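PDB 3IGH: amidohydrolase 3 domain-containing protein from Pyrococcus horikoshii, which probably hydrolyses carbon-nitrogen bonds other than peptide bonds, as a metal-dependent member of the amidohydrolase family, though its substrate is unknown. Local coordinates for residues 17-29 and 33-45. Residues are numbered along the deposited sequence; the frame is centred on the assembly and turned at random.
With SO4 (sulfate ion), chain N.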
loop_
_atom_site.group_PDB
_atom_site.type_symbol
_atom_site.label_atom_id
_atom_site.label_comp_id
_atom_site.label_asym_id
_atom_site.label_seq_id
_atom_site.Cartn_x
_atom_site.Cartn_y
_atom_site.Cartn_z
ATOM N N PRO A 17 -9.229 23.718 -19.884
ATOM C CA PRO A 17 -8.957 24.751 -20.892
ATOM C C PRO A 17 -7.534 24.645 -21.425
ATOM O O PRO A 17 -6.669 24.085 -20.755
ATOM C CB PRO A 17 -9.106 26.065 -20.106
ATOM C CG PRO A 17 -9.567 25.684 -18.725
ATOM C CD PRO A 17 -9.150 24.273 -18.522
ATOM N N LEU A 18 -7.292 25.162 -22.624
ATOM C CA LEU A 18 -5.958 25.084 -23.195
ATOM C C LEU A 18 -5.008 26.023 -22.452
ATOM O O LEU A 18 -5.254 27.225 -22.378
ATOM C CB LEU A 18 -5.982 25.394 -24.691
ATOM C CG LEU A 18 -4.653 25.177 -25.421
ATOM C CD1 LEU A 18 -4.357 23.690 -25.613
ATOM C CD2 LEU A 18 -4.687 25.890 -26.754
ATOM N N LYS A 19 -3.953 25.456 -21.866
ATOM C CA LYS A 19 -2.912 26.243 -21.192
ATOM C C LYS A 19 -1.527 25.785 -21.638
ATOM O O LYS A 19 -1.224 24.583 -21.623
ATOM C CB LYS A 19 -3.009 26.132 -19.666
ATOM C CG LYS A 19 -4.327 26.548 -19.040
ATOM C CD LYS A 19 -4.184 26.666 -17.522
ATOM C CE LYS A 19 -5.538 26.688 -16.812
ATOM N NZ LYS A 19 -6.347 27.907 -17.108
ATOM N N LYS A 20 -0.695 26.743 -22.046
ATOM C CA LYS A 20 0.685 26.461 -22.438
ATOM C C LYS A 20 1.655 27.295 -21.615
ATOM O O LYS A 20 1.367 28.445 -21.272
ATOM C CB LYS A 20 0.939 26.772 -23.915
ATOM C CG LYS A 20 -0.140 26.358 -24.883
ATOM C CD LYS A 20 -0.150 27.281 -26.094
ATOM C CE LYS A 20 1.052 27.064 -27.007
ATOM N NZ LYS A 20 1.059 28.011 -28.158
ATOM N N VAL A 21 2.804 26.703 -21.298
ATOM C CA VAL A 21 3.903 27.423 -20.657
ATOM C C VAL A 21 5.208 27.119 -21.389
ATOM O O VAL A 21 5.247 26.259 -22.279
ATOM C CB VAL A 21 4.040 27.086 -19.139
ATOM C CG1 VAL A 21 2.760 27.415 -18.374
ATOM C CG2 VAL A 21 4.464 25.628 -18.923
ATOM N N SER A 22 6.274 27.821 -21.012
ATOM C CA SER A 22 7.579 27.612 -21.625
ATOM C C SER A 22 8.571 26.938 -20.677
ATOM O O SER A 22 9.662 26.539 -21.095
ATOM C CB SER A 22 8.148 28.929 -22.184
ATOM O OG SER A 22 8.191 29.939 -21.188
ATOM N N GLY A 23 8.182 26.786 -19.413
ATOM C CA GLY A 23 9.062 26.187 -18.419
ATOM C C GLY A 23 8.346 25.405 -17.336
ATOM O O GLY A 23 7.303 25.831 -16.845
ATOM N N LEU A 24 8.919 24.255 -16.979
ATOM C CA LEU A 24 8.441 23.431 -15.868
ATOM C C LEU A 24 9.561 23.202 -14.874
ATOM O O LEU A 24 10.710 23.043 -15.270
ATOM C CB LEU A 24 7.982 22.048 -16.355
ATOM C CG LEU A 24 6.607 21.753 -16.947
ATOM C CD1 LEU A 24 6.467 20.246 -17.112
ATOM C CD2 LEU A 24 5.481 22.288 -16.086
ATOM N N VAL A 25 9.228 23.176 -13.585
ATOM C CA VAL A 25 10.164 22.681 -12.572
ATOM C C VAL A 25 9.584 21.429 -11.941
ATOM O O VAL A 25 8.431 21.425 -11.515
ATOM C CB VAL A 25 10.488 23.726 -11.474
ATOM C CG1 VAL A 25 11.551 23.185 -10.528
ATOM C CG2 VAL A 25 10.981 25.018 -12.093
ATOM N N ILE A 26 10.391 20.371 -11.894
ATOM C CA ILE A 26 9.969 19.087 -11.355
ATOM C C ILE A 26 10.802 18.717 -10.130
ATOM O O ILE A 26 12.036 18.744 -10.166
ATOM C CB ILE A 26 10.070 17.956 -12.414
ATOM C CG1 ILE A 26 9.198 18.281 -13.632
ATOM C CG2 ILE A 26 9.674 16.596 -11.817
ATOM C CD1 ILE A 26 9.686 17.626 -14.901
ATOM N N SER A 27 10.106 18.377 -9.051
ATOM C CA SER A 27 10.740 17.886 -7.840
ATOM C C SER A 27 10.126 16.552 -7.436
ATOM O O SER A 27 8.917 16.492 -7.191
ATOM C CB SER A 27 10.543 18.898 -6.712
ATOM O OG SER A 27 11.068 18.389 -5.503
ATOM N N HIS A 28 10.972 15.514 -7.364
ATOM C CA HIS A 28 10.566 14.162 -6.953
ATOM C C HIS A 28 9.302 13.656 -7.666
ATOM O O HIS A 28 8.345 13.204 -7.020
ATOM C CB HIS A 28 10.415 14.073 -5.423
ATOM C CG HIS A 28 11.713 14.184 -4.678
ATOM N ND1 HIS A 28 12.066 15.304 -3.959
ATOM C CD2 HIS A 28 12.741 13.311 -4.545
ATOM C CE1 HIS A 28 13.256 15.118 -3.413
ATOM N NE2 HIS A 28 13.688 13.917 -3.756
ATOM N N GLY A 29 9.298 13.755 -8.994
ATOM C CA GLY A 29 8.190 13.268 -9.804
ATOM C C GLY A 29 6.948 14.134 -9.802
ATOM O O GLY A 29 5.918 13.717 -10.317
ATOM N N TYR A 33 6.538 24.156 -10.395
ATOM C CA TYR A 33 6.354 25.413 -11.095
ATOM C C TYR A 33 6.036 25.136 -12.567
ATOM O O TYR A 33 6.654 24.276 -13.188
ATOM C CB TYR A 33 7.596 26.313 -10.960
ATOM C CG TYR A 33 7.500 27.605 -11.749
ATOM C CD1 TYR A 33 6.750 28.682 -11.275
ATOM C CD2 TYR A 33 8.151 27.743 -12.976
ATOM C CE1 TYR A 33 6.648 29.862 -12.004
ATOM C CE2 TYR A 33 8.058 28.916 -13.711
ATOM C CZ TYR A 33 7.304 29.969 -13.222
ATOM O OH TYR A 33 7.212 31.131 -13.954
ATOM N N ALA A 34 5.046 25.855 -13.091
ATOM C CA ALA A 34 4.728 25.859 -14.516
ATOM C C ALA A 34 4.582 27.316 -14.923
ATOM O O ALA A 34 3.712 28.016 -14.399
ATOM C CB ALA A 34 3.416 25.108 -14.783
ATOM N N GLY A 35 5.434 27.774 -15.838
ATOM C CA GLY A 35 5.386 29.163 -16.287
ATOM C C GLY A 35 6.505 29.538 -17.236
ATOM O O GLY A 35 6.829 28.781 -18.162
ATOM N N ASP A 36 7.093 30.710 -16.994
ATOM C CA ASP A 36 8.152 31.247 -17.844
ATOM C C ASP A 36 9.427 30.417 -17.754
ATOM O O ASP A 36 9.839 30.022 -16.664
ATOM C CB ASP A 36 8.434 32.712 -17.491
ATOM C CG ASP A 36 7.327 33.652 -17.948
ATOM O OD1 ASP A 36 6.562 33.295 -18.872
ATOM O OD2 ASP A 36 7.227 34.763 -17.385
ATOM N N SER A 37 10.033 30.170 -18.913
ATOM C CA SER A 37 11.254 29.386 -19.061
ATOM C C SER A 37 12.450 29.928 -18.261
ATOM O O SER A 37 13.219 29.149 -17.688
ATOM C CB SER A 37 11.603 29.288 -20.549
ATOM O OG SER A 37 12.790 28.553 -20.763
ATOM N N GLU A 38 12.595 31.253 -18.223
ATOM C CA GLU A 38 13.698 31.894 -17.495
ATOM C C GLU A 38 13.556 31.766 -15.978
ATOM O O GLU A 38 14.553 31.574 -15.275
ATOM C CB GLU A 38 13.852 33.370 -17.896
ATOM C CG GLU A 38 14.623 33.591 -19.200
ATOM C CD GLU A 38 16.063 33.094 -19.131
ATOM O OE1 GLU A 38 16.435 32.236 -19.960
ATOM O OE2 GLU A 38 16.819 33.551 -18.246
ATOM N N VAL A 39 12.321 31.874 -15.491
ATOM C CA VAL A 39 12.010 31.695 -14.068
ATOM C C VAL A 39 12.310 30.256 -13.620
ATOM O O VAL A 39 12.923 30.039 -12.571
ATOM C CB VAL A 39 10.543 32.075 -13.761
ATOM C CG1 VAL A 39 10.230 31.917 -12.278
ATOM C CG2 VAL A 39 10.266 33.502 -14.204
ATOM N N ALA A 40 11.901 29.291 -14.441
ATOM C CA ALA A 40 12.149 27.872 -14.187
ATOM C C ALA A 40 13.639 27.564 -14.058
ATOM O O ALA A 40 14.050 26.883 -13.119
ATOM C CB ALA A 40 11.512 27.006 -15.286
ATOM N N LYS A 41 14.433 28.090 -14.992
ATOM C CA LYS A 41 15.887 27.903 -15.005
ATOM C C LYS A 41 16.543 28.540 -13.779
ATOM O O LYS A 41 17.475 27.974 -13.206
ATOM C CB LYS A 41 16.486 28.469 -16.306
ATOM C CG LYS A 41 17.999 28.249 -16.483
ATOM C CD LYS A 41 18.460 28.427 -17.935
ATOM C CE LYS A 41 18.398 29.880 -18.414
ATOM N NZ LYS A 41 19.543 30.703 -17.932
ATOM N N LYS A 42 16.025 29.697 -13.371
ATOM C CA LYS A 42 16.532 30.443 -12.222
ATOM C C LYS A 42 16.327 29.678 -10.916
ATOM O O LYS A 42 17.236 29.614 -10.084
ATOM C CB LYS A 42 15.851 31.812 -12.141
ATOM C CG LYS A 42 16.508 32.786 -11.172
ATOM C CD LYS A 42 15.883 34.177 -11.256
ATOM C CE LYS A 42 16.301 34.920 -12.525
ATOM N NZ LYS A 42 15.768 36.309 -12.558
ATOM N N ILE A 43 15.133 29.103 -10.756
ATOM C CA ILE A 43 14.784 28.286 -9.591
ATOM C C ILE A 43 15.779 27.133 -9.414
ATOM O O ILE A 43 16.339 26.945 -8.332
ATOM C CB ILE A 43 13.312 27.766 -9.684
ATOM C CG1 ILE A 43 12.324 28.919 -9.480
ATOM C CG2 ILE A 43 13.030 26.678 -8.647
ATOM C CD1 ILE A 43 10.937 28.653 -10.051
ATOM N N VAL A 44 16.032 26.405 -10.499
ATOM C CA VAL A 44 16.898 25.227 -10.474
ATOM C C VAL A 44 18.386 25.594 -10.370
ATOM O O VAL A 44 19.200 24.792 -9.897
ATOM C CB VAL A 44 16.581 24.277 -11.661
ATOM C CG1 VAL A 44 17.538 23.101 -11.732
ATOM C CG2 VAL A 44 15.162 23.747 -11.512
ATOM N N GLU A 45 18.732 26.811 -10.783
ATOM C CA GLU A 45 20.093 27.322 -10.596
ATOM C C GLU A 45 20.393 27.597 -9.123
ATOM O O GLU A 45 21.468 27.247 -8.632
ATOM C CB GLU A 45 20.338 28.566 -11.455
ATOM C CG GLU A 45 20.832 28.225 -12.854
ATOM C CD GLU A 45 20.708 29.370 -13.847
ATOM O OE1 GLU A 45 20.129 30.426 -13.501
ATOM O OE2 GLU A 45 21.190 29.201 -14.989
HETATM S S SO4 N . -10.030 27.166 -23.991
HETATM O O1 SO4 N . -10.325 28.276 -24.893
HETATM O O2 SO4 N . -9.658 25.999 -24.783
HETATM O O3 SO4 N . -8.920 27.537 -23.123
HETATM O O4 SO4 N . -11.207 26.862 -23.179
HETATM O O HOH W 1 5.343 30.784 -20.228
#
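The ring of Tyr-33 meets Val-25 CG2 obliquely, while Ile-43 CD1 covers one face, 3.9 Å above the plane and offset toward the rim; Asp-36 O lies in plane at the edge. With CG anti to the backbone N (chi1 176°), the ring reaches along the chain toward Asp-36, whose N-H gives its OH a weak hydrogen bond. Branched Val-25 suits the sheet face it shares with Tyr-33, turned to the helix: CG2 lies 3.8 Å from both Tyr-33 CB and Ala-40 CB, and CG1 meets Val-44 CG2 as the two valines slide past each other. Gly-23 and Ala-40 let the helix come close: a CB on Gly-23 would collide with Ser-37 CA and Ala-40 CB. On the opposite sheet face, Leu-24 CD2 packs against Ala-34 CB. Val-25 N to Tyr-33 O (2.8 Å) and Gly-35 N to Gly-23 O (2.9 Å) pair the strands, until Ser-22 and Gly-23 both turn their N-H to Gly-35 O, the latter weakly. Ser-22 OG accepts the first-turn N-H of Ser-37 at 2.9 Å, whereas the side chain of Asp-36, at the N-cap position, makes no capping bond. Were Ser-22 an alanine, the N-H of Ser-37 would probably lose this acceptor. Strands 23-27 and 30-35 thus form an antiparallel hairpin with a classic beta bulge, packed against helix 37-47 in the small beta domain beside the amidohydrolase TIM barrel.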